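Local coordinates for protein nucleoside diphosphate kinase (PDB 3ZTP) that probably transfers the gamma-phosphate of ATP to other nucleoside diphosphates by a ping-pong mechanism, through a phosphohistidine enzyme intermediate, with magnesium as cofactor, at residues A[24-29]-A[102-107]; A[48-53]-A[118-123]; A[81-86]-A[123-128]. All coordinates share one frame; numbering follows the deposited sequence.

Contact 1 of 3, residues A[24-29]-A[102-107]; sequences LDRFIQ and APNSIR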
# COMPACT_ATOMS: atom_id res chain seq x y z
N LEU A 24 9.00 -0.11 19.98
CA LEU A 24 7.58 0.15 19.91
C LEU A 24 6.94 0.09 21.29
O LEU A 24 6.10 0.93 21.63
CB LEU A 24 6.88 -0.80 18.95
CG LEU A 24 7.29 -0.64 17.49
CD1 LEU A 24 6.59 -1.68 16.64
CD2 LEU A 24 6.97 0.78 16.96
N ASP A 25 7.32 -0.91 22.10
CA ASP A 25 6.79 -1.05 23.45
C ASP A 25 7.01 0.23 24.24
O ASP A 25 6.13 0.72 24.94
CB ASP A 25 7.45 -2.24 24.16
CG ASP A 25 6.86 -2.48 25.53
OD1 ASP A 25 5.65 -2.51 25.68
OD2 ASP A 25 7.65 -2.62 26.49
N ARG A 26 8.22 0.80 24.14
CA ARG A 26 8.50 1.99 24.89
C ARG A 26 7.53 3.12 24.55
O ARG A 26 6.99 3.80 25.42
CB ARG A 26 9.93 2.46 24.63
CG ARG A 26 10.28 3.80 25.29
CD ARG A 26 10.14 3.75 26.84
NE ARG A 26 10.79 4.93 27.41
CZ ARG A 26 12.10 5.07 27.49
NH1 ARG A 26 12.90 4.06 27.18
NH2 ARG A 26 12.60 6.20 27.93
N PHE A 27 7.29 3.35 23.26
CA PHE A 27 6.40 4.45 22.89
C PHE A 27 4.96 4.19 23.31
O PHE A 27 4.27 5.10 23.68
CB PHE A 27 6.51 4.77 21.39
CG PHE A 27 7.82 5.43 21.05
CD1 PHE A 27 8.09 6.69 21.50
CD2 PHE A 27 8.78 4.76 20.33
CE1 PHE A 27 9.30 7.31 21.23
CE2 PHE A 27 9.97 5.37 20.05
CZ PHE A 27 10.23 6.64 20.49
N ILE A 28 4.54 2.93 23.25
CA ILE A 28 3.21 2.56 23.75
C ILE A 28 3.12 2.87 25.25
O ILE A 28 2.15 3.49 25.72
CB ILE A 28 2.92 1.08 23.45
CG1 ILE A 28 2.76 0.88 21.94
CG2 ILE A 28 1.66 0.63 24.19
CD1 ILE A 28 2.90 -0.57 21.51
N GLN A 29 4.14 2.45 26.01
CA GLN A 29 4.10 2.66 27.46
C GLN A 29 4.22 4.12 27.86
O GLN A 29 3.74 4.53 28.93
CB GLN A 29 5.16 1.83 28.16
CG GLN A 29 5.01 0.31 27.92
CD GLN A 29 3.57 -0.17 27.96
OE1 GLN A 29 2.75 0.24 28.77
NE2 GLN A 29 3.26 -1.06 27.03
N ALA A 102 21.18 10.37 29.30
CA ALA A 102 19.83 9.81 29.28
C ALA A 102 19.91 8.29 29.11
O ALA A 102 19.61 7.80 28.03
CB ALA A 102 19.01 10.45 28.16
N PRO A 103 20.30 7.55 30.15
CA PRO A 103 20.65 6.15 29.94
C PRO A 103 19.53 5.25 29.44
O PRO A 103 19.82 4.22 28.84
CB PRO A 103 21.12 5.68 31.33
CG PRO A 103 21.55 6.90 31.99
CD PRO A 103 20.64 8.00 31.51
N ASN A 104 18.28 5.60 29.69
CA ASN A 104 17.16 4.81 29.24
C ASN A 104 16.52 5.36 27.98
O ASN A 104 15.45 4.93 27.59
CB ASN A 104 16.08 4.67 30.34
CG ASN A 104 15.15 3.51 30.11
OD1 ASN A 104 15.55 2.48 29.58
ND2 ASN A 104 13.88 3.72 30.41
N SER A 105 17.18 6.31 27.32
CA SER A 105 16.68 6.78 26.04
C SER A 105 16.86 5.73 24.96
O SER A 105 17.69 4.83 25.07
CB SER A 105 17.36 8.08 25.64
OG SER A 105 18.75 7.92 25.38
N ILE A 106 16.08 5.84 23.90
CA ILE A 106 16.17 4.86 22.83
C ILE A 106 17.61 4.81 22.28
O ILE A 106 18.14 3.73 22.04
CB ILE A 106 15.17 5.15 21.68
CG1 ILE A 106 13.72 5.15 22.17
CG2 ILE A 106 15.39 4.18 20.54
CD1 ILE A 106 13.29 3.87 22.80
N ARG A 107 18.22 5.97 22.05
CA ARG A 107 19.56 5.99 21.46
C ARG A 107 20.61 5.46 22.43
O ARG A 107 21.56 4.79 22.03
CB ARG A 107 19.92 7.37 20.90
CG ARG A 107 19.06 7.67 19.68
CD ARG A 107 19.24 9.03 19.15
NE ARG A 107 18.59 9.20 17.87
CZ ARG A 107 18.18 10.37 17.42
NH1 ARG A 107 18.27 11.45 18.16
NH2 ARG A 107 17.66 10.47 16.21
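Arg26, on helix 20-29 of the nucleoside diphosphate kinase fold, reaches across to the loop that leads into helix 106-110 and grips it at Asn104 and Ile106. Along 102-107 the chain first makes a type I beta turn from Ala102 to Ser105. Ala102 O accepts hydrogen bonds from both N and OG of Ser105, the hydroxyl at 2.8 Å from OG to O. This turn presents the carbonyl of Asn104 to the guanidinium. The bond from Arg26 NH1 to Asn104 O is 2.7 Å long with an N-H...O angle of 159°; the oxygen lies in the guanidinium plane, and the nitrogen approaches almost in line with the C=O bond. Arg26 NH2 adds a weak bond to the same oxygen, so the one atom is held by both terminal nitrogens, unequally, while Glu30 forms a salt bridge with Arg26 NE. Asn104 ND2 lies over one face of the guanidinium, the amide and guanidinium planes 13° apart; ND2 is 3.4 Å from Arg26 NH1, but both are donors, so no hydrogen bond joins them. Ser105 takes the N-cap position, and its OG caps Ala108 N. At Ile106 contact becomes apolar: CD1 lies alongside the aliphatic part of Arg26, 3.9 Å from its CG, the two side chains running past each other in opposite directions. Phe27, the other partner of Ile106, brings its CZ to 4.2 Å from Ile106 CG1. Arg107, predicted to bind ATP, turns from this interface, its NH2 bonding to Ile119 O and its NH1 to Gly91 O.

Contact 2 of 3, residues A[48-53]-A[118-123]; sequences GEFYYV and AIHASD. With SO4 (sulfate ion), chain D.
The predicted active-site histidine of the nucleoside diphosphate kinase, His120 on strand 119-121, meets two aromatic rings from the end of helix 44-50 and the turn after it. Phe50 points its edge at the imidazole face in a T-shaped pair, centroids 5.4 Å apart and planes at 73°; Phe50 CZ is 3.9 Å from His120 NE2. Tyr51 makes an offset edge-to-face pair with the same ring, centroids 5.8 Å apart and planes at 84°. With CG anti to the backbone N (chi1 168°), the histidine carries its imidazole toward this aromatic pair. A sulfate ion, probably from the crystallisation liquor, sits at the imidazole edge: His120 ND1 donates to sulfate O2 at 2.7 Å, while Tyr51 OH donates to O4 in a very short bond of 2.5 Å. The anion lies beside ND1, the nitrogen predicted to carry the phosphoryl group, and so may mimic a bound phosphate. On the far side of the ring NE2 bonds to Glu131 OE1, which fixes its rotation. Were His120 replaced by an alanine, Glu131 and the sulfate would probably lose their imidazole partner, and a gap would open against the edges of Phe50 and Tyr51. Phe50 also packs on strand 3-10 and helix 125-135, whereas Tyr51 rests on helix 60-67, so the cluster spans the ground between these elements and strand 119-121.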
# COMPACT_ATOMS: atom_id res chain seq x y z
N GLY A 48 16.96 9.66 -0.34
CA GLY A 48 17.47 10.98 -0.65
C GLY A 48 16.41 12.07 -0.66
O GLY A 48 16.64 13.20 -0.19
N GLU A 49 15.23 11.74 -1.20
CA GLU A 49 14.11 12.67 -1.20
C GLU A 49 13.59 12.90 0.21
O GLU A 49 13.26 14.02 0.57
CB GLU A 49 12.98 12.13 -2.07
CG GLU A 49 13.31 12.14 -3.56
CD GLU A 49 12.22 11.52 -4.42
OE1 GLU A 49 11.17 11.07 -3.90
OE2 GLU A 49 12.43 11.51 -5.66
N PHE A 50 13.49 11.84 1.00
CA PHE A 50 13.02 11.99 2.38
C PHE A 50 13.93 12.94 3.14
O PHE A 50 13.46 13.80 3.87
CB PHE A 50 12.97 10.62 3.06
CG PHE A 50 12.47 10.66 4.48
CD1 PHE A 50 11.12 10.53 4.75
CD2 PHE A 50 13.32 10.83 5.55
CE1 PHE A 50 10.64 10.56 6.04
CE2 PHE A 50 12.84 10.89 6.86
CZ PHE A 50 11.49 10.75 7.10
N TYR A 51 15.23 12.77 2.93
CA TYR A 51 16.25 13.57 3.61
C TYR A 51 16.78 14.74 2.77
O TYR A 51 17.92 15.17 2.95
CB TYR A 51 17.42 12.65 3.98
CG TYR A 51 17.12 11.74 5.13
CD1 TYR A 51 16.95 12.24 6.41
CD2 TYR A 51 17.02 10.37 4.94
CE1 TYR A 51 16.69 11.39 7.48
CE2 TYR A 51 16.78 9.53 6.00
CZ TYR A 51 16.61 10.04 7.26
OH TYR A 51 16.37 9.19 8.32
N TYR A 52 15.94 15.26 1.89
CA TYR A 52 16.40 16.30 0.97
C TYR A 52 17.00 17.52 1.65
O TYR A 52 17.87 18.18 1.08
CB TYR A 52 15.25 16.71 0.05
CG TYR A 52 14.28 17.69 0.67
CD1 TYR A 52 13.21 17.26 1.44
CD2 TYR A 52 14.43 19.06 0.46
CE1 TYR A 52 12.32 18.16 2.00
CE2 TYR A 52 13.55 19.97 1.01
CZ TYR A 52 12.49 19.51 1.77
OH TYR A 52 11.62 20.41 2.33
N VAL A 53 16.55 17.83 2.85
CA VAL A 53 17.09 18.99 3.59
C VAL A 53 18.59 18.82 3.90
O VAL A 53 19.32 19.81 4.03
CB VAL A 53 16.30 19.23 4.89
CG1 VAL A 53 17.01 20.25 5.78
CG2 VAL A 53 14.89 19.71 4.55
N ALA A 118 19.98 4.27 15.78
CA ALA A 118 18.76 3.48 16.06
C ALA A 118 17.47 3.99 15.48
O ALA A 118 16.63 3.18 15.08
CB ALA A 118 18.59 3.23 17.57
N ILE A 119 17.24 5.30 15.50
CA ILE A 119 15.91 5.82 15.27
C ILE A 119 15.98 7.26 14.77
O ILE A 119 16.86 8.03 15.15
CB ILE A 119 15.05 5.71 16.57
CG1 ILE A 119 13.58 6.06 16.35
CG2 ILE A 119 15.66 6.56 17.72
CD1 ILE A 119 12.69 5.59 17.49
N HIS A 120 15.04 7.58 13.89
CA HIS A 120 14.74 8.91 13.41
C HIS A 120 13.42 9.37 14.05
O HIS A 120 12.48 8.57 14.14
CB HIS A 120 14.50 8.87 11.89
CG HIS A 120 13.90 10.13 11.36
ND1 HIS A 120 14.67 11.20 10.96
CD2 HIS A 120 12.62 10.52 11.21
CE1 HIS A 120 13.88 12.18 10.57
NE2 HIS A 120 12.63 11.79 10.71
N ALA A 121 13.32 10.63 14.43
CA ALA A 121 12.03 11.24 14.74
C ALA A 121 11.93 12.61 14.12
O ALA A 121 12.94 13.33 14.03
CB ALA A 121 11.79 11.33 16.24
N SER A 122 10.74 12.99 13.72
CA SER A 122 10.52 14.33 13.17
C SER A 122 10.95 15.42 14.17
O SER A 122 10.79 15.29 15.37
CB SER A 122 9.03 14.53 12.87
OG SER A 122 8.51 13.49 12.07
N ASP A 123 11.45 16.51 13.61
CA ASP A 123 12.06 17.60 14.36
C ASP A 123 11.06 18.64 14.82
O ASP A 123 11.24 19.27 15.84
CB ASP A 123 13.12 18.29 13.49
CG ASP A 123 13.76 19.49 14.17
OD1 ASP A 123 14.50 19.29 15.16
OD2 ASP A 123 13.57 20.63 13.69
S SO4 D . 17.87 11.11 11.20
O1 SO4 D . 17.84 10.82 12.63
O2 SO4 D . 17.13 12.35 10.95
O3 SO4 D . 19.22 11.35 10.71
O4 SO4 D . 17.33 10.00 10.46

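Contact 3 of 3, residues A[81-86]-A[123-128]; sequences DAIKRV and DSPESA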
# COMPACT_ATOMS: atom_id res chain seq x y z
N ASP A 81 1.79 16.87 22.95
CA ASP A 81 3.17 17.33 22.87
C ASP A 81 4.08 16.24 22.28
O ASP A 81 5.24 16.14 22.63
CB ASP A 81 3.66 17.76 24.27
CG ASP A 81 4.83 18.74 24.24
OD1 ASP A 81 5.00 19.52 23.27
OD2 ASP A 81 5.56 18.76 25.26
N ALA A 82 3.56 15.46 21.33
CA ALA A 82 4.28 14.28 20.84
C ALA A 82 5.63 14.59 20.23
O ALA A 82 6.57 13.83 20.39
CB ALA A 82 3.44 13.50 19.84
N ILE A 83 5.74 15.69 19.49
CA ILE A 83 6.98 15.93 18.78
C ILE A 83 8.14 16.11 19.77
O ILE A 83 9.18 15.43 19.67
CB ILE A 83 6.85 17.12 17.81
CG1 ILE A 83 5.87 16.76 16.68
CG2 ILE A 83 8.23 17.51 17.25
CD1 ILE A 83 5.30 17.96 15.94
N LYS A 84 7.95 16.96 20.75
CA LYS A 84 8.99 17.19 21.75
C LYS A 84 9.18 15.96 22.66
O LYS A 84 10.30 15.60 23.01
CB LYS A 84 8.66 18.42 22.60
CG LYS A 84 9.57 18.65 23.79
CD LYS A 84 9.08 19.85 24.59
CE LYS A 84 9.97 20.15 25.79
NZ LYS A 84 9.48 21.33 26.55
N ARG A 85 8.09 15.32 23.06
CA ARG A 85 8.21 14.21 23.99
C ARG A 85 8.93 13.04 23.35
O ARG A 85 9.76 12.39 23.98
CB ARG A 85 6.85 13.78 24.53
CG ARG A 85 6.26 14.72 25.57
CD ARG A 85 4.80 14.37 25.91
NE ARG A 85 4.68 13.03 26.48
CZ ARG A 85 3.62 12.24 26.34
NH1 ARG A 85 2.55 12.62 25.64
NH2 ARG A 85 3.62 11.04 26.89
N VAL A 86 8.64 12.75 22.09
CA VAL A 86 9.32 11.68 21.38
C VAL A 86 10.81 12.00 21.25
O VAL A 86 11.66 11.11 21.45
CB VAL A 86 8.63 11.37 20.03
CG1 VAL A 86 9.48 10.50 19.11
CG2 VAL A 86 7.29 10.69 20.31
N ASP A 123 11.45 16.51 13.61
CA ASP A 123 12.06 17.60 14.36
C ASP A 123 11.06 18.64 14.82
O ASP A 123 11.24 19.27 15.84
CB ASP A 123 13.12 18.29 13.49
CG ASP A 123 13.76 19.49 14.17
OD1 ASP A 123 14.50 19.29 15.16
OD2 ASP A 123 13.57 20.63 13.69
N SER A 124 10.00 18.81 14.04
CA SER A 124 9.12 19.98 14.15
C SER A 124 7.76 19.64 13.57
O SER A 124 7.64 18.64 12.88
CB SER A 124 9.71 21.14 13.37
OG SER A 124 9.72 20.87 11.98
N PRO A 125 6.75 20.49 13.79
CA PRO A 125 5.44 20.21 13.19
C PRO A 125 5.49 20.13 11.67
O PRO A 125 4.84 19.28 11.08
CB PRO A 125 4.60 21.42 13.64
CG PRO A 125 5.20 21.82 14.93
CD PRO A 125 6.69 21.61 14.75
N GLU A 126 6.24 21.03 11.05
CA GLU A 126 6.30 21.13 9.61
C GLU A 126 7.07 19.94 9.03
O GLU A 126 6.65 19.35 8.02
CB GLU A 126 6.92 22.47 9.21
CG GLU A 126 6.20 23.71 9.80
CD GLU A 126 6.67 24.17 11.20
OE1 GLU A 126 7.48 23.49 11.86
OE2 GLU A 126 6.23 25.24 11.64
N SER A 127 8.16 19.53 9.66
CA SER A 127 8.86 18.36 9.17
C SER A 127 8.04 17.09 9.43
O SER A 127 8.03 16.19 8.58
CB SER A 127 10.26 18.26 9.74
OG SER A 127 10.20 18.17 11.13
N ALA A 128 7.32 17.00 10.54
CA ALA A 128 6.44 15.86 10.75
C ALA A 128 5.42 15.75 9.64
O ALA A 128 5.14 14.67 9.14
CB ALA A 128 5.76 15.96 12.11
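With CG1 of Ile83 anti to the carbonyl carbon (chi1 -67°) and chi2 extended at 160°, its CD1 is carried out from helix 82-90 to the N-terminal end of helix 125-135, while CG2 turns to the backbone before it. In this ferredoxin-like fold of the nucleoside diphosphate kinase family, one isoleucine joins the two helices here, with no hydrogen bond across. CD1 meets the backbone first: it is 3.6 Å from Pro125 CA and 3.8 Å from Ser124 C. It also touches the proline ring, at 4.0 Å from Pro125 CG. CG2 lies 3.8 Å from Asp123 O. Ser124 holds the N-cap position, and its OG shares a hydrogen bond with Ser127 OG, either of which may be the donor, so that the helix start facing Ile83 is tied together by its own side chains. Behind the isoleucine, its backbone N bonds to Glu4 OE1 and its side chain touches Thr6, both on strand 3-10. One helical turn into helix 125-135, the methyl of Ala128 completes the contact, its CB 4.3 Å from Ile83 CD1.

The three contacts interlock along the chain, their segments alternating, with Asp123 shared by contacts 2 and 3. Centres of contacts 1 and 2 lie about 19 Å apart, on opposite sides of the chain's centre, yet Arg107 NH2 and Ile119 O, at 2.8 Å, probably hydrogen-bond, joining a predicted ATP-binding arginine to the strand of the predicted active-site histidine. Phe27 of contact 1 packs against both Ile119 and Val86, its CE1 being 3.8 Å from Val86 CG1 of contact 3. Contacts 2 and 3, about 12 Å apart between centres, meet where Ala121 CB is 3.8 Å from Val86 CG1. Strand 119-121 thus touches both other contacts, contact 1 through Ile119 and contact 3 through Ala121.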